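Local coordinates for putative alpha KG dependent 2,4-D dioxygenase (Burkholderia xenovorans, PDB 5J92), which is probably an iron(II)-dependent 2-oxoglutarate dioxygenase of the TfdA family, using the co-substrate and molecular oxygen to oxidise an organic substrate, at residues R23-D28 against I52-Y57. Residues are numbered along the deposited sequence; the frame is centred on the assembly and turned at random.
Sequences RIHGLD and IFPRQY
Gln56 NE2 donates to Leu27 O at 2.9 Å, a nearly straight bond (165°) lying close to the amide plane of Gln56 but reaching the carbonyl from above its plane. A bend at chi2 (-59°) folds the chain back to bring the amide there. The same NE2 bonds Pro54 O weakly, while OE1 accepts from Leu29 N and, through a water that donates to both, is linked to Asp28 OD1, itself hydrogen-bonded to Ser30 OG; the amide's four contacts fix its rotation. Within the paired strands, Ile24 N donates to Ile52 O at 2.9 Å, and the same oxygen takes a CA-H...O contact from Arg23 CA (3.2 Å). A second water, at the His25 ring edge and in its plane, bonds ND1 and accepts from Arg55 NH1; His25 NE2 is hydrogen-bonded to Glu14 OE1. Ile24 lies alongside Phe53, with Ile24 CB 3.8 Å from Phe53 CE2, which Leu27 CD1 also meets. Helix 35-47 covers this side through Ile41. On the other sheet face Arg23 CG packs on Ile52 CB (3.8 Å), and Pro54 CG meets Arg23 CD. Parallel strands 21-25 and 50-53, joined through helix 35-47, form a beta-alpha-beta crossover in the mixed sheet of this TauD/TfdA, cupin-clan fold.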
loop_
_atom_site.group_PDB
_atom_site.type_symbol
_atom_site.label_atom_id
_atom_site.label_comp_id
_atom_site.label_asym_id
_atom_site.label_seq_id
_atom_site.Cartn_x
_atom_site.Cartn_y
_atom_site.Cartn_z
ATOM N N ARG A 23 27.561 1.556 6.899
ATOM C CA ARG A 23 28.715 1.359 6.039
ATOM C C ARG A 23 29.847 0.703 6.816
ATOM O O ARG A 23 30.026 0.931 8.021
ATOM C CB ARG A 23 29.197 2.695 5.458
ATOM C CG ARG A 23 28.289 3.224 4.339
ATOM C CD ARG A 23 28.807 4.520 3.703
ATOM N NE ARG A 23 28.030 4.857 2.508
ATOM C CZ ARG A 23 26.830 5.426 2.523
ATOM N NH1 ARG A 23 26.265 5.761 3.682
ATOM N NH2 ARG A 23 26.201 5.680 1.381
ATOM N N ILE A 24 30.605 -0.133 6.118
ATOM C CA ILE A 24 31.773 -0.779 6.684
ATOM C C ILE A 24 32.940 -0.372 5.807
ATOM O O ILE A 24 33.008 -0.752 4.633
ATOM C CB ILE A 24 31.620 -2.301 6.742
ATOM C CG1 ILE A 24 30.540 -2.646 7.768
ATOM C CG2 ILE A 24 32.934 -2.927 7.142
ATOM C CD1 ILE A 24 30.172 -4.081 7.786
ATOM N N HIS A 25 33.813 0.453 6.354
ATOM C CA HIS A 25 34.932 1.011 5.622
ATOM C C HIS A 25 36.151 0.139 5.823
ATOM O O HIS A 25 36.195 -0.709 6.712
ATOM C CB HIS A 25 35.244 2.431 6.105
ATOM C CG HIS A 25 34.089 3.368 6.007
ATOM N ND1 HIS A 25 33.670 3.910 4.808
ATOM C CD2 HIS A 25 33.282 3.890 6.960
ATOM C CE1 HIS A 25 32.636 4.704 5.026
ATOM N NE2 HIS A 25 32.381 4.708 6.324
ATOM N N GLY A 26 37.157 0.364 4.983
ATOM C CA GLY A 26 38.473 -0.189 5.220
ATOM C C GLY A 26 38.657 -1.631 4.813
ATOM O O GLY A 26 39.670 -2.231 5.188
ATOM N N LEU A 27 37.722 -2.197 4.057
ATOM C CA LEU A 27 37.810 -3.562 3.559
ATOM C C LEU A 27 38.117 -3.557 2.067
ATOM O O LEU A 27 37.587 -2.726 1.315
ATOM C CB LEU A 27 36.502 -4.315 3.810
ATOM C CG LEU A 27 36.161 -4.564 5.280
ATOM C CD1 LEU A 27 34.993 -5.545 5.371
ATOM C CD2 LEU A 27 37.357 -5.070 6.063
ATOM N N ASP A 28 38.996 -4.468 1.651
ATOM C CA ASP A 28 39.274 -4.734 0.242
ATOM C C ASP A 28 38.708 -6.116 -0.073
ATOM O O ASP A 28 39.377 -7.129 0.140
ATOM C CB ASP A 28 40.767 -4.650 -0.051
ATOM C CG ASP A 28 41.113 -5.026 -1.489
ATOM O OD1 ASP A 28 40.194 -5.190 -2.329
ATOM O OD2 ASP A 28 42.326 -5.134 -1.781
ATOM N N ILE A 52 26.747 -1.794 3.865
ATOM C CA ILE A 52 27.192 -1.126 2.645
ATOM C C ILE A 52 28.711 -1.101 2.667
ATOM O O ILE A 52 29.313 -0.522 3.584
ATOM C CB ILE A 52 26.648 0.309 2.560
ATOM C CG1 ILE A 52 25.127 0.302 2.638
ATOM C CG2 ILE A 52 27.178 1.004 1.324
ATOM C CD1 ILE A 52 24.589 1.465 3.446
ATOM N N PHE A 53 29.332 -1.703 1.660
ATOM C CA PHE A 53 30.785 -1.651 1.523
ATOM C C PHE A 53 31.117 -0.723 0.359
ATOM O O PHE A 53 30.937 -1.101 -0.811
ATOM C CB PHE A 53 31.360 -3.055 1.294
ATOM C CG PHE A 53 30.942 -4.061 2.340
ATOM C CD1 PHE A 53 29.748 -4.766 2.209
ATOM C CD2 PHE A 53 31.740 -4.311 3.446
ATOM C CE1 PHE A 53 29.354 -5.691 3.163
ATOM C CE2 PHE A 53 31.360 -5.240 4.404
ATOM C CZ PHE A 53 30.171 -5.933 4.263
ATOM N N PRO A 54 31.555 0.506 0.617
ATOM C CA PRO A 54 31.772 1.455 -0.483
ATOM C C PRO A 54 32.946 1.062 -1.368
ATOM O O PRO A 54 33.899 0.415 -0.929
ATOM C CB PRO A 54 32.061 2.783 0.238
ATOM C CG PRO A 54 31.513 2.608 1.639
ATOM C CD PRO A 54 31.718 1.132 1.941
ATOM N N ARG A 55 32.860 1.469 -2.634
ATOM C CA ARG A 55 34.005 1.501 -3.552
ATOM C C ARG A 55 34.698 0.136 -3.659
ATOM O O ARG A 55 35.909 -0.002 -3.466
ATOM C CB ARG A 55 34.986 2.607 -3.131
ATOM C CG ARG A 55 34.363 4.004 -3.196
ATOM C CD ARG A 55 35.192 5.100 -2.502
ATOM N NE ARG A 55 34.986 5.136 -1.049
ATOM C CZ ARG A 55 34.010 5.806 -0.426
ATOM N NH1 ARG A 55 33.911 5.768 0.904
ATOM N NH2 ARG A 55 33.128 6.512 -1.125
ATOM N N GLN A 56 33.907 -0.882 -3.997
ATOM C CA GLN A 56 34.409 -2.243 -4.165
ATOM C C GLN A 56 34.487 -2.526 -5.665
ATOM O O GLN A 56 33.509 -2.950 -6.285
ATOM C CB GLN A 56 33.516 -3.250 -3.449
ATOM C CG GLN A 56 33.505 -3.116 -1.936
ATOM C CD GLN A 56 34.879 -3.267 -1.330
ATOM O OE1 GLN A 56 35.666 -4.119 -1.744
ATOM N NE2 GLN A 56 35.183 -2.424 -0.350
ATOM N N TYR A 57 35.666 -2.309 -6.241
ATOM C CA TYR A 57 35.890 -2.564 -7.665
ATOM C C TYR A 57 36.318 -4.020 -7.858
ATOM O O TYR A 57 37.472 -4.336 -8.156
ATOM C CB TYR A 57 36.923 -1.587 -8.222
ATOM C CG TYR A 57 36.373 -0.192 -8.429
ATOM C CD1 TYR A 57 36.290 0.708 -7.366
ATOM C CD2 TYR A 57 35.925 0.227 -9.677
ATOM C CE1 TYR A 57 35.776 1.983 -7.544
ATOM C CE2 TYR A 57 35.413 1.506 -9.864
ATOM C CZ TYR A 57 35.338 2.374 -8.794
ATOM O OH TYR A 57 34.827 3.642 -8.968
HETATM O O HOH W 1 34.991 3.477 2.462
HETATM O O HOH W 2 38.086 -3.221 -2.819
#